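Local coordinates for protein dextranase (Pseudarthrobacter oxydans, PDB 6NZS) that catalyses the endohydrolysis of (1->6)-alpha-D-glucosidic linkages in dextran, as a member of glycoside hydrolase family 49, at residues 142-148 against 186-192; 282-287 against 332-336; 326-330 against 351-355; 355-361 against 379-385. One frame throughout, in Å; residues are numbered along the deposited sequence.

Contact 1: residues 142-148 against 186-192; sequences AGYRFSV and MMIFAEP
R145 runs past F189 to meet E191, and its path shows how one long side chain can bridge an antiparallel pair. Its CB starts out beside the ring of F189, 3.7 Å from CD1. CG comes closer still, 3.5 Å from the same F189 CD1. Beyond CG the chain bends at chi2 (135°) and again at chi3, which turns it off the ring and back toward its own loop; on the way CD passes E191 OE2 at 3.8 Å. At the tip, NH1 donates to OE2 of E191 over 2.9 Å in a salt bridge. The acceptor lies near the guanidinium plane, whereas the carboxylate is turned almost perpendicular to it. Both terminal nitrogens grip A142 O, NH1 in the carbonyl plane and NH2 from above it, so the guanidinium is held between its own preceding loop and the partner strand. On the other side of the pair, I188 CB sits over one face of the F146 ring, 4.0 Å from its centroid, while I188 CD1 touches V148 CG2 at 3.6 Å. Backbone bonds between Y144 and A190 and between F146 and I188 set this alternation. The two strands belong to the N-terminal Ig-like domain of the family. Strand 176-192 also pairs with strand 84-92, strand 144-150 pairs with 114-117, and the face bearing R145 and F189 packs on strands 351-361 and 398-407.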
loop_
_atom_site.group_PDB
_atom_site.type_symbol
_atom_site.label_atom_id
_atom_site.label_comp_id
_atom_site.label_asym_id
_atom_site.label_seq_id
_atom_site.Cartn_x
_atom_site.Cartn_y
_atom_site.Cartn_z
ATOM N N ALA A 142 -1.519 7.792 -16.859
ATOM C CA ALA A 142 -1.357 7.282 -15.506
ATOM C C ALA A 142 -1.010 5.802 -15.469
ATOM O O ALA A 142 -0.614 5.310 -14.406
ATOM C CB ALA A 142 -2.652 7.484 -14.715
ATOM N N GLY A 143 -1.165 5.092 -16.583
ATOM C CA GLY A 143 -1.122 3.645 -16.535
ATOM C C GLY A 143 -2.267 3.108 -15.681
ATOM O O GLY A 143 -3.156 3.839 -15.229
ATOM N N TYR A 144 -2.235 1.790 -15.482
ATOM C CA TYR A 144 -3.218 1.106 -14.653
ATOM C C TYR A 144 -2.511 0.061 -13.808
ATOM O O TYR A 144 -1.654 -0.668 -14.310
ATOM C CB TYR A 144 -4.244 0.372 -15.530
ATOM C CG TYR A 144 -5.242 1.255 -16.230
ATOM C CD1 TYR A 144 -4.976 1.774 -17.500
ATOM C CD2 TYR A 144 -6.459 1.580 -15.632
ATOM C CE1 TYR A 144 -5.894 2.585 -18.147
ATOM C CE2 TYR A 144 -7.383 2.401 -16.285
ATOM C CZ TYR A 144 -7.087 2.898 -17.541
ATOM O OH TYR A 144 -7.985 3.713 -18.211
ATOM N N ARG A 145 -2.874 -0.009 -12.530
ATOM C CA ARG A 145 -2.419 -1.067 -11.629
ATOM C C ARG A 145 -3.660 -1.799 -11.136
ATOM O O ARG A 145 -4.554 -1.176 -10.551
ATOM C CB ARG A 145 -1.642 -0.458 -10.456
ATOM C CG ARG A 145 -0.282 0.159 -10.865
ATOM C CD ARG A 145 -0.030 1.540 -10.240
ATOM N NE ARG A 145 -1.019 2.533 -10.671
ATOM C CZ ARG A 145 -1.011 3.155 -11.845
ATOM N NH1 ARG A 145 -0.062 2.904 -12.740
ATOM N NH2 ARG A 145 -1.966 4.031 -12.132
ATOM N N PHE A 146 -3.739 -3.103 -11.395
ATOM C CA PHE A 146 -4.987 -3.813 -11.138
ATOM C C PHE A 146 -4.722 -5.283 -10.855
ATOM O O PHE A 146 -3.646 -5.814 -11.149
ATOM C CB PHE A 146 -5.988 -3.640 -12.300
ATOM C CG PHE A 146 -5.493 -4.143 -13.634
ATOM C CD1 PHE A 146 -4.664 -3.364 -14.423
ATOM C CD2 PHE A 146 -5.889 -5.392 -14.105
ATOM C CE1 PHE A 146 -4.225 -3.830 -15.649
ATOM C CE2 PHE A 146 -5.461 -5.870 -15.321
ATOM C CZ PHE A 146 -4.634 -5.083 -16.105
ATOM N N SER A 147 -5.742 -5.935 -10.298
ATOM C CA SER A 147 -5.701 -7.332 -9.900
ATOM C C SER A 147 -6.512 -8.169 -10.885
ATOM O O SER A 147 -7.614 -7.775 -11.294
ATOM C CB SER A 147 -6.323 -7.450 -8.505
ATOM O OG SER A 147 -6.479 -8.805 -8.135
ATOM N N VAL A 148 -5.961 -9.326 -11.255
ATOM C CA VAL A 148 -6.597 -10.288 -12.154
ATOM C C VAL A 148 -6.961 -11.523 -11.334
ATOM O O VAL A 148 -6.083 -12.165 -10.742
ATOM C CB VAL A 148 -5.659 -10.649 -13.318
ATOM C CG1 VAL A 148 -6.287 -11.703 -14.218
ATOM C CG2 VAL A 148 -5.294 -9.396 -14.114
ATOM N N MET A 186 -2.579 -11.818 -8.364
ATOM C CA MET A 186 -1.889 -11.479 -9.606
ATOM C C MET A 186 -2.166 -10.015 -9.913
ATOM O O MET A 186 -3.290 -9.665 -10.294
ATOM C CB MET A 186 -2.359 -12.361 -10.765
ATOM C CG MET A 186 -1.731 -11.989 -12.118
ATOM S SD MET A 186 0.074 -12.125 -12.095
ATOM C CE MET A 186 0.477 -11.472 -13.714
ATOM N N MET A 187 -1.142 -9.171 -9.766
ATOM C CA MET A 187 -1.239 -7.753 -10.069
ATOM C C MET A 187 -0.561 -7.474 -11.398
ATOM O O MET A 187 0.484 -8.051 -11.711
ATOM C CB MET A 187 -0.539 -6.943 -8.979
ATOM C CG MET A 187 -1.472 -6.057 -8.187
ATOM S SD MET A 187 -2.771 -6.992 -7.373
ATOM C CE MET A 187 -1.764 -8.090 -6.366
ATOM N N ILE A 188 -1.165 -6.588 -12.182
ATOM C CA ILE A 188 -0.548 -6.064 -13.396
ATOM C C ILE A 188 -0.303 -4.578 -13.192
ATOM O O ILE A 188 -1.224 -3.828 -12.839
ATOM C CB ILE A 188 -1.417 -6.304 -14.642
ATOM C CG1 ILE A 188 -1.583 -7.805 -14.895
ATOM C CG2 ILE A 188 -0.799 -5.607 -15.869
ATOM C CD1 ILE A 188 -2.536 -8.144 -16.035
ATOM N N PHE A 189 0.937 -4.157 -13.402
ATOM C CA PHE A 189 1.312 -2.755 -13.337
ATOM C C PHE A 189 1.668 -2.355 -14.771
ATOM O O PHE A 189 2.796 -2.559 -15.226
ATOM C CB PHE A 189 2.504 -2.560 -12.399
ATOM C CG PHE A 189 2.264 -3.013 -10.973
ATOM C CD1 PHE A 189 0.983 -3.047 -10.415
ATOM C CD2 PHE A 189 3.342 -3.383 -10.186
ATOM C CE1 PHE A 189 0.796 -3.455 -9.095
ATOM C CE2 PHE A 189 3.163 -3.783 -8.874
ATOM C CZ PHE A 189 1.885 -3.822 -8.324
ATOM N N ALA A 190 0.674 -1.825 -15.492
ATOM C CA ALA A 190 0.835 -1.360 -16.870
ATOM C C ALA A 190 1.217 0.105 -16.773
ATOM O O ALA A 190 0.364 0.959 -16.524
ATOM C CB ALA A 190 -0.471 -1.543 -17.638
ATOM N N GLU A 191 2.501 0.394 -16.941
ATOM C CA GLU A 191 3.039 1.698 -16.618
ATOM C C GLU A 191 3.380 2.470 -17.886
ATOM O O GLU A 191 3.805 1.886 -18.886
ATOM C CB GLU A 191 4.306 1.552 -15.766
ATOM C CG GLU A 191 4.087 0.800 -14.452
ATOM C CD GLU A 191 3.030 1.437 -13.599
ATOM O OE1 GLU A 191 3.310 2.520 -13.078
ATOM O OE2 GLU A 191 1.927 0.858 -13.422
ATOM N N PRO A 192 3.213 3.790 -17.875
ATOM C CA PRO A 192 3.428 4.561 -19.105
ATOM C C PRO A 192 4.899 4.612 -19.501
ATOM O O PRO A 192 5.778 4.873 -18.674
ATOM C CB PRO A 192 2.893 5.950 -18.743
ATOM C CG PRO A 192 2.984 6.027 -17.262
ATOM C CD PRO A 192 2.732 4.629 -16.764
HETATM O O HOH W 1 -5.344 -11.266 -8.153
#

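Contact 2: residues 282-287 against 332-336; sequences GVLSGE and VTVAE
T333 and G282 open a parallel strand pairing between successive coils of a right-handed beta-helix, the fold of this pectate-lyase-like family. Four backbone bonds carry it, from T333 N to G282 O at one end to G286 N to A335 O at the other, and they bring like positions of the two coils side by side. V283, T333, S285 and A335 share one face; L284 and V334 share the other. With CG1 of V283 opposite its backbone N (chi1 179°), that methyl group comes within 4.2 Å of A335 CB. A water bridges T333 OG1 and G282 O. With OG beside its own carbonyl carbon (chi1 173°), S285 turns the hydroxyl to the turn that follows: OG accepts from E287 N, an ST turn, and donates to E287 OE1 over 2.6 Å. That carboxylate oxygen is also bonded by Y261, so the acid is held back over its own turn. E336, in a left-handed backbone conformation, stretches its chain alongside the same turn, and its carboxylate is bonded by S62 and S58. The two acids come near each other without their charged atoms touching; the close approach is E336 OE2 to E287 CB, at 3.2 Å.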
loop_
_atom_site.group_PDB
_atom_site.type_symbol
_atom_site.label_atom_id
_atom_site.label_comp_id
_atom_site.label_asym_id
_atom_site.label_seq_id
_atom_site.Cartn_x
_atom_site.Cartn_y
_atom_site.Cartn_z
ATOM N N GLY A 282 12.015 -0.405 -11.748
ATOM C CA GLY A 282 12.582 -1.613 -11.188
ATOM C C GLY A 282 11.979 -1.973 -9.838
ATOM O O GLY A 282 11.005 -1.378 -9.372
ATOM N N VAL A 283 12.583 -2.982 -9.198
ATOM C CA VAL A 283 12.108 -3.527 -7.926
ATOM C C VAL A 283 13.172 -3.333 -6.856
ATOM O O VAL A 283 14.357 -3.599 -7.090
ATOM C CB VAL A 283 11.752 -5.024 -8.052
ATOM C CG1 VAL A 283 11.292 -5.587 -6.710
ATOM C CG2 VAL A 283 10.685 -5.227 -9.114
ATOM N N LEU A 284 12.741 -2.885 -5.680
ATOM C CA LEU A 284 13.560 -2.840 -4.471
ATOM C C LEU A 284 12.877 -3.762 -3.467
ATOM O O LEU A 284 11.760 -3.475 -3.024
ATOM C CB LEU A 284 13.637 -1.414 -3.919
ATOM C CG LEU A 284 14.506 -1.217 -2.670
ATOM C CD1 LEU A 284 15.960 -1.522 -2.986
ATOM C CD2 LEU A 284 14.352 0.196 -2.123
ATOM N N SER A 285 13.537 -4.863 -3.100
ATOM C CA SER A 285 12.935 -5.903 -2.274
ATOM C C SER A 285 13.665 -6.025 -0.944
ATOM O O SER A 285 14.897 -6.101 -0.914
ATOM C CB SER A 285 12.981 -7.248 -2.990
ATOM O OG SER A 285 12.537 -8.259 -2.104
ATOM N N GLY A 286 12.906 -6.069 0.149
ATOM C CA GLY A 286 13.481 -6.252 1.473
ATOM C C GLY A 286 13.498 -7.698 1.932
ATOM O O GLY A 286 13.629 -7.965 3.135
ATOM N N GLU A 287 13.393 -8.627 0.972
ATOM C CA GLU A 287 13.206 -10.044 1.274
ATOM C C GLU A 287 14.324 -10.635 2.128
ATOM O O GLU A 287 14.092 -11.619 2.843
ATOM C CB GLU A 287 13.085 -10.823 -0.036
ATOM C CG GLU A 287 14.365 -10.860 -0.862
ATOM C CD GLU A 287 14.108 -11.297 -2.290
ATOM O OE1 GLU A 287 13.510 -10.507 -3.053
ATOM O OE2 GLU A 287 14.498 -12.422 -2.657
ATOM N N VAL A 332 9.170 2.967 -8.871
ATOM C CA VAL A 332 9.707 1.783 -8.204
ATOM C C VAL A 332 8.606 0.947 -7.564
ATOM O O VAL A 332 7.556 1.455 -7.134
ATOM C CB VAL A 332 10.786 2.159 -7.170
ATOM C CG1 VAL A 332 11.960 2.860 -7.848
ATOM C CG2 VAL A 332 10.207 3.040 -6.089
ATOM N N THR A 333 8.872 -0.353 -7.475
ATOM C CA THR A 333 8.067 -1.303 -6.716
ATOM C C THR A 333 8.886 -1.674 -5.494
ATOM O O THR A 333 10.003 -2.182 -5.632
ATOM C CB THR A 333 7.794 -2.561 -7.543
ATOM O OG1 THR A 333 7.043 -2.212 -8.710
ATOM C CG2 THR A 333 6.991 -3.593 -6.752
ATOM N N VAL A 334 8.330 -1.422 -4.313
ATOM C CA VAL A 334 8.936 -1.803 -3.041
ATOM C C VAL A 334 8.277 -3.103 -2.596
ATOM O O VAL A 334 7.063 -3.140 -2.356
ATOM C CB VAL A 334 8.752 -0.693 -1.993
ATOM C CG1 VAL A 334 9.234 -1.162 -0.617
ATOM C CG2 VAL A 334 9.498 0.562 -2.441
ATOM N N ALA A 335 9.058 -4.178 -2.503
ATOM C CA ALA A 335 8.534 -5.503 -2.205
ATOM C C ALA A 335 9.054 -6.004 -0.867
ATOM O O ALA A 335 10.203 -5.743 -0.497
ATOM C CB ALA A 335 8.940 -6.499 -3.291
ATOM N N GLU A 336 8.202 -6.744 -0.161
ATOM C CA GLU A 336 8.585 -7.482 1.039
ATOM C C GLU A 336 9.360 -6.662 2.076
ATOM O O GLU A 336 10.462 -7.044 2.488
ATOM C CB GLU A 336 9.343 -8.750 0.673
ATOM C CG GLU A 336 8.580 -10.010 0.965
ATOM C CD GLU A 336 9.241 -11.242 0.391
ATOM O OE1 GLU A 336 8.781 -11.743 -0.652
ATOM O OE2 GLU A 336 10.209 -11.715 1.005
HETATM O O HOH W 2 8.504 -0.815 -10.631
HETATM O O HOH W 3 10.028 -10.017 -2.880
#

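Contact 3: residues 326-330 against 351-355; sequences KLDLQ and FHMNV
L327 packs its CB and CD2 against the ring of F351. CB lies 3.8 Å from F351 CE2, and CD2 leans on the same atom. The ring reaches this place because F351 carries CG opposite its backbone N (chi1 -163°), which swings it toward L327. Two residues along, L329 and V355 run alongside each other. The forked end of the leucine rests on the forked valine, with L329 CD2 4.1 Å from V355 CG1 and nearly as close to CG2. M353 occupies the place between these two groups, its CG at 4.3 Å from L327 CD2. The in-register pairs, L327 with M353 and L329 with V355, show the stacking of like residues at equivalent places in successive coils that is a hallmark of parallel beta-helices, and here it builds part of the interior: F342 and F318, from other strands of the coils, touch L327, and F342 also meets L329 and M353. The three backbone bonds between the strands, among them N354 N to L327 O at 2.8 Å, hold the steps in register. On the opposite face the relief is polar. D328 OD1 sits over N354 CB at 3.6 Å, with carboxylate and amide planes almost perpendicular. A water joins D328 OD1 to N354 ND2, which is 2.9 Å from it, while the other carboxylate oxygen of D328 forms a salt bridge with R201. At the margin of this face K326 runs its CB past H352 O, and H352 ND1 is taken up by K375 O.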
loop_
_atom_site.group_PDB
_atom_site.type_symbol
_atom_site.label_atom_id
_atom_site.label_comp_id
_atom_site.label_asym_id
_atom_site.label_seq_id
_atom_site.Cartn_x
_atom_site.Cartn_y
_atom_site.Cartn_z
ATOM N N LYS A 326 13.121 18.919 -2.146
ATOM C CA LYS A 326 12.142 18.154 -2.902
ATOM C C LYS A 326 12.648 16.738 -3.113
ATOM O O LYS A 326 13.854 16.499 -3.204
ATOM C CB LYS A 326 11.880 18.788 -4.265
ATOM C CG LYS A 326 11.304 20.196 -4.182
ATOM C CD LYS A 326 11.240 20.835 -5.558
ATOM C CE LYS A 326 9.846 20.759 -6.137
ATOM N NZ LYS A 326 9.445 22.046 -6.771
ATOM N N LEU A 327 11.707 15.797 -3.182
ATOM C CA LEU A 327 11.994 14.419 -3.560
ATOM C C LEU A 327 11.007 14.012 -4.640
ATOM O O LEU A 327 9.800 14.176 -4.453
ATOM C CB LEU A 327 11.818 13.474 -2.368
ATOM C CG LEU A 327 11.693 11.984 -2.713
ATOM C CD1 LEU A 327 13.022 11.455 -3.235
ATOM C CD2 LEU A 327 11.249 11.185 -1.500
ATOM N N ASP A 328 11.515 13.516 -5.769
ATOM C CA ASP A 328 10.698 12.803 -6.747
ATOM C C ASP A 328 10.864 11.320 -6.459
ATOM O O ASP A 328 11.985 10.803 -6.480
ATOM C CB ASP A 328 11.158 13.082 -8.179
ATOM C CG ASP A 328 10.869 14.498 -8.633
ATOM O OD1 ASP A 328 10.250 15.262 -7.864
ATOM O OD2 ASP A 328 11.284 14.844 -9.767
ATOM N N LEU A 329 9.754 10.641 -6.188
ATOM C CA LEU A 329 9.749 9.207 -5.915
ATOM C C LEU A 329 8.820 8.617 -6.966
ATOM O O LEU A 329 7.611 8.848 -6.916
ATOM C CB LEU A 329 9.235 8.944 -4.500
ATOM C CG LEU A 329 8.985 7.482 -4.112
ATOM C CD1 LEU A 329 10.260 6.654 -4.220
ATOM C CD2 LEU A 329 8.417 7.405 -2.692
ATOM N N GLN A 330 9.378 7.890 -7.927
ATOM C CA GLN A 330 8.608 7.487 -9.098
ATOM C C GLN A 330 8.961 6.066 -9.491
ATOM O O GLN A 330 10.113 5.638 -9.362
ATOM C CB GLN A 330 8.905 8.431 -10.286
ATOM C CG GLN A 330 8.132 8.149 -11.591
ATOM C CD GLN A 330 8.796 7.093 -12.455
ATOM O OE1 GLN A 330 9.977 6.768 -12.268
ATOM N NE2 GLN A 330 8.039 6.542 -13.402
ATOM N N PHE A 351 10.137 19.298 3.224
ATOM C CA PHE A 351 10.568 18.144 2.428
ATOM C C PHE A 351 9.395 17.738 1.542
ATOM O O PHE A 351 8.548 16.928 1.931
ATOM C CB PHE A 351 11.038 16.999 3.318
ATOM C CG PHE A 351 11.846 15.973 2.585
ATOM C CD1 PHE A 351 13.212 16.145 2.402
ATOM C CD2 PHE A 351 11.239 14.835 2.067
ATOM C CE1 PHE A 351 13.958 15.205 1.716
ATOM C CE2 PHE A 351 11.979 13.890 1.383
ATOM C CZ PHE A 351 13.337 14.072 1.207
ATOM N N HIS A 352 9.353 18.282 0.336
ATOM C CA HIS A 352 8.157 18.240 -0.494
ATOM C C HIS A 352 8.258 17.107 -1.500
ATOM O O HIS A 352 9.139 17.113 -2.367
ATOM C CB HIS A 352 7.955 19.595 -1.166
ATOM C CG HIS A 352 7.987 20.726 -0.187
ATOM N ND1 HIS A 352 7.085 20.831 0.852
ATOM C CD2 HIS A 352 8.841 21.769 -0.049
ATOM C CE1 HIS A 352 7.371 21.902 1.573
ATOM N NE2 HIS A 352 8.432 22.488 1.048
ATOM N N MET A 353 7.340 16.149 -1.395
ATOM C CA MET A 353 7.421 14.910 -2.156
ATOM C C MET A 353 6.501 14.946 -3.365
ATOM O O MET A 353 5.378 15.455 -3.300
ATOM C CB MET A 353 7.038 13.729 -1.266
ATOM C CG MET A 353 7.942 13.598 -0.058
ATOM S SD MET A 353 7.242 12.547 1.216
ATOM C CE MET A 353 6.843 11.091 0.241
ATOM N N ASN A 354 6.984 14.390 -4.470
ATOM C CA ASN A 354 6.201 14.217 -5.689
ATOM C C ASN A 354 6.288 12.732 -6.016
ATOM O O ASN A 354 7.283 12.275 -6.591
ATOM C CB ASN A 354 6.768 15.090 -6.814
ATOM C CG ASN A 354 6.021 14.932 -8.119
ATOM O OD1 ASN A 354 4.952 14.339 -8.168
ATOM N ND2 ASN A 354 6.600 15.456 -9.195
ATOM N N VAL A 355 5.247 11.985 -5.644
ATOM C CA VAL A 355 5.236 10.528 -5.720
ATOM C C VAL A 355 4.307 10.118 -6.852
ATOM O O VAL A 355 3.158 10.567 -6.907
ATOM C CB VAL A 355 4.756 9.915 -4.394
ATOM C CG1 VAL A 355 4.843 8.393 -4.460
ATOM C CG2 VAL A 355 5.575 10.442 -3.218
HETATM O O HOH W 4 8.924 17.257 -9.164
#

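Contact 4: residues 355-361 against 379-385; sequences VENYKQV and MKNTFFN
Y358 and F384 meet inside the beta-helix, where residues 355-361 and 379-385 form neighbouring coils that turn the same corner, paired beyond it by F383 N to Y358 O, Q360 N to F383 O and N385 N to Q360 O. F384 CE2 lies at the edge of the tyrosine ring, 3.7 Å from Y358 CE2, and the two ring planes are inclined at 52°. Q360, extended from its backbone (chi1 -178°), brings OE1 to the edge of the F384 ring, 3.6 Å from CD2; its NE2 is hydrogen-bonded to S363 OG and T368 O, which fixes the amide. On the other face K359 CG lies against F383 CB, and V361 CG1 touches the same phenylalanine at CE2. At the corner, N357 and N381 sit at matching places with the same left-handed backbone conformation. With N402 they make a short row of asparagines: a water donates to N357 OD1 at 2.6 Å and accepts from N381 ND2, and N381 OD1 bonds to N402 ND2. Further out, N357 ND2 is bonded to E191 and A142. E356, whose other oxygen pairs with R201, forms a long salt bridge with K380, while its OE1 lies 3.1 Å from K380 CE.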
loop_
_atom_site.group_PDB
_atom_site.type_symbol
_atom_site.label_atom_id
_atom_site.label_comp_id
_atom_site.label_asym_id
_atom_site.label_seq_id
_atom_site.Cartn_x
_atom_site.Cartn_y
_atom_site.Cartn_z
ATOM N N VAL A 355 5.247 11.985 -5.644
ATOM C CA VAL A 355 5.236 10.528 -5.720
ATOM C C VAL A 355 4.307 10.118 -6.852
ATOM O O VAL A 355 3.158 10.567 -6.907
ATOM C CB VAL A 355 4.756 9.915 -4.394
ATOM C CG1 VAL A 355 4.843 8.393 -4.460
ATOM C CG2 VAL A 355 5.575 10.442 -3.218
ATOM N N GLU A 356 4.781 9.252 -7.745
ATOM C CA GLU A 356 3.875 8.772 -8.781
ATOM C C GLU A 356 4.308 7.413 -9.299
ATOM O O GLU A 356 5.501 7.106 -9.378
ATOM C CB GLU A 356 3.736 9.751 -9.943
ATOM C CG GLU A 356 4.987 9.994 -10.689
ATOM C CD GLU A 356 5.013 11.397 -11.266
ATOM O OE1 GLU A 356 3.967 11.883 -11.743
ATOM O OE2 GLU A 356 6.076 12.017 -11.224
ATOM N N ASN A 357 3.313 6.600 -9.656
ATOM C CA ASN A 357 3.560 5.310 -10.295
ATOM C C ASN A 357 4.468 4.442 -9.437
ATOM O O ASN A 357 5.398 3.798 -9.929
ATOM C CB ASN A 357 4.042 5.478 -11.730
ATOM C CG ASN A 357 2.972 6.107 -12.589
ATOM O OD1 ASN A 357 2.791 7.325 -12.581
ATOM N ND2 ASN A 357 2.199 5.270 -13.273
ATOM N N TYR A 358 4.165 4.440 -8.139
ATOM C CA TYR A 358 4.922 3.786 -7.087
ATOM C C TYR A 358 4.045 2.678 -6.522
ATOM O O TYR A 358 2.823 2.847 -6.406
ATOM C CB TYR A 358 5.221 4.832 -6.010
ATOM C CG TYR A 358 5.766 4.311 -4.713
ATOM C CD1 TYR A 358 7.132 4.124 -4.533
ATOM C CD2 TYR A 358 4.918 4.038 -3.646
ATOM C CE1 TYR A 358 7.639 3.666 -3.339
ATOM C CE2 TYR A 358 5.420 3.575 -2.446
ATOM C CZ TYR A 358 6.781 3.389 -2.300
ATOM O OH TYR A 358 7.288 2.936 -1.108
ATOM N N LYS A 359 4.660 1.539 -6.197
ATOM C CA LYS A 359 3.909 0.378 -5.734
ATOM C C LYS A 359 4.596 -0.260 -4.536
ATOM O O LYS A 359 5.826 -0.288 -4.443
ATOM C CB LYS A 359 3.752 -0.701 -6.813
ATOM C CG LYS A 359 3.215 -0.198 -8.147
ATOM C CD LYS A 359 4.381 0.177 -9.087
ATOM C CE LYS A 359 3.912 0.925 -10.290
ATOM N NZ LYS A 359 5.089 1.175 -11.150
ATOM N N GLN A 360 3.782 -0.790 -3.627
ATOM C CA GLN A 360 4.258 -1.587 -2.503
ATOM C C GLN A 360 3.544 -2.931 -2.545
ATOM O O GLN A 360 2.313 -2.974 -2.599
ATOM C CB GLN A 360 3.979 -0.855 -1.187
ATOM C CG GLN A 360 4.477 -1.562 0.054
ATOM C CD GLN A 360 4.184 -0.750 1.308
ATOM O OE1 GLN A 360 4.121 0.493 1.280
ATOM N NE2 GLN A 360 3.978 -1.438 2.407
ATOM N N VAL A 361 4.315 -4.024 -2.565
ATOM C CA VAL A 361 3.780 -5.377 -2.703
ATOM C C VAL A 361 4.403 -6.282 -1.648
ATOM O O VAL A 361 5.490 -6.014 -1.132
ATOM C CB VAL A 361 4.018 -5.982 -4.110
ATOM C CG1 VAL A 361 3.357 -5.129 -5.177
ATOM C CG2 VAL A 361 5.504 -6.127 -4.408
ATOM N N MET A 379 0.797 12.830 -4.369
ATOM C CA MET A 379 0.975 11.451 -4.805
ATOM C C MET A 379 -0.127 11.098 -5.787
ATOM O O MET A 379 -1.295 11.421 -5.557
ATOM C CB MET A 379 0.934 10.472 -3.627
ATOM C CG MET A 379 1.102 9.019 -4.048
ATOM S SD MET A 379 1.454 7.934 -2.658
ATOM C CE MET A 379 -0.182 7.761 -1.919
ATOM N N LYS A 380 0.240 10.437 -6.886
ATOM C CA LYS A 380 -0.764 9.983 -7.837
ATOM C C LYS A 380 -0.373 8.643 -8.436
ATOM O O LYS A 380 0.811 8.348 -8.625
ATOM C CB LYS A 380 -1.021 11.009 -8.947
ATOM C CG LYS A 380 0.178 11.367 -9.775
ATOM C CD LYS A 380 -0.172 12.501 -10.734
ATOM C CE LYS A 380 0.988 12.840 -11.651
ATOM N NZ LYS A 380 0.516 13.413 -12.945
ATOM N N ASN A 381 -1.396 7.842 -8.745
ATOM C CA ASN A 381 -1.240 6.660 -9.588
ATOM C C ASN A 381 -0.389 5.594 -8.909
ATOM O O ASN A 381 0.700 5.270 -9.389
ATOM C CB ASN A 381 -0.647 7.042 -10.956
ATOM C CG ASN A 381 -1.367 8.217 -11.605
ATOM O OD1 ASN A 381 -2.572 8.390 -11.445
ATOM N ND2 ASN A 381 -0.622 9.025 -12.363
ATOM N N THR A 382 -0.881 5.028 -7.808
ATOM C CA THR A 382 -0.085 4.139 -6.975
ATOM C C THR A 382 -0.876 2.886 -6.619
ATOM O O THR A 382 -2.104 2.834 -6.760
ATOM C CB THR A 382 0.345 4.823 -5.674
ATOM O OG1 THR A 382 -0.824 5.206 -4.940
ATOM C CG2 THR A 382 1.192 6.056 -5.943
ATOM N N PHE A 383 -0.144 1.862 -6.168
ATOM C CA PHE A 383 -0.720 0.630 -5.631
ATOM C C PHE A 383 -0.055 0.340 -4.295
ATOM O O PHE A 383 1.176 0.318 -4.213
ATOM C CB PHE A 383 -0.485 -0.564 -6.579
ATOM C CG PHE A 383 -0.929 -1.881 -5.997
ATOM C CD1 PHE A 383 -2.245 -2.298 -6.123
ATOM C CD2 PHE A 383 -0.039 -2.690 -5.301
ATOM C CE1 PHE A 383 -2.671 -3.515 -5.569
ATOM C CE2 PHE A 383 -0.456 -3.903 -4.733
ATOM C CZ PHE A 383 -1.770 -4.314 -4.869
ATOM N N PHE A 384 -0.855 0.101 -3.256
ATOM C CA PHE A 384 -0.316 -0.245 -1.944
ATOM C C PHE A 384 -0.925 -1.539 -1.438
ATOM O O PHE A 384 -2.144 -1.630 -1.260
ATOM C CB PHE A 384 -0.605 0.848 -0.915
ATOM C CG PHE A 384 0.233 2.072 -1.097
ATOM C CD1 PHE A 384 -0.171 3.085 -1.949
ATOM C CD2 PHE A 384 1.430 2.210 -0.411
ATOM C CE1 PHE A 384 0.613 4.220 -2.128
ATOM C CE2 PHE A 384 2.226 3.343 -0.573
ATOM C CZ PHE A 384 1.812 4.349 -1.433
ATOM N N ASN A 385 -0.074 -2.518 -1.173
ATOM C CA ASN A 385 -0.402 -3.621 -0.283
ATOM C C ASN A 385 0.291 -3.303 1.036
ATOM O O ASN A 385 1.479 -2.967 1.038
ATOM C CB ASN A 385 0.148 -4.914 -0.890
ATOM C CG ASN A 385 -0.053 -6.143 -0.018
ATOM O OD1 ASN A 385 0.870 -6.933 0.139
ATOM N ND2 ASN A 385 -1.260 -6.349 0.482
HETATM O O HOH W 5 1.911 9.726 -13.018
#

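Overall arrangement
Contacts 2, 3 and 4 are steps of one beta-helix, and contact 1 belongs to the N-terminal domain that lies against it. Contacts 3 and 4 share V355 and both use strand 351-361, with centres 13 Å apart. Contact 2 continues strand 325-335 from contact 3, and it meets contact 4 through a probable hydrogen bond from V334 N to K359 O, 2.8 Å. The domain interface is closest at contact 4: E191 OE1 of contact 1 forms a salt bridge with K359 NZ at 2.9 Å, so this carboxylate serves R145 through one oxygen and K359 through the other. F189 of contact 1 also packs on T333 of contact 2, whereas contact 3 stays about 6 Å from contact 1 at the nearest atoms.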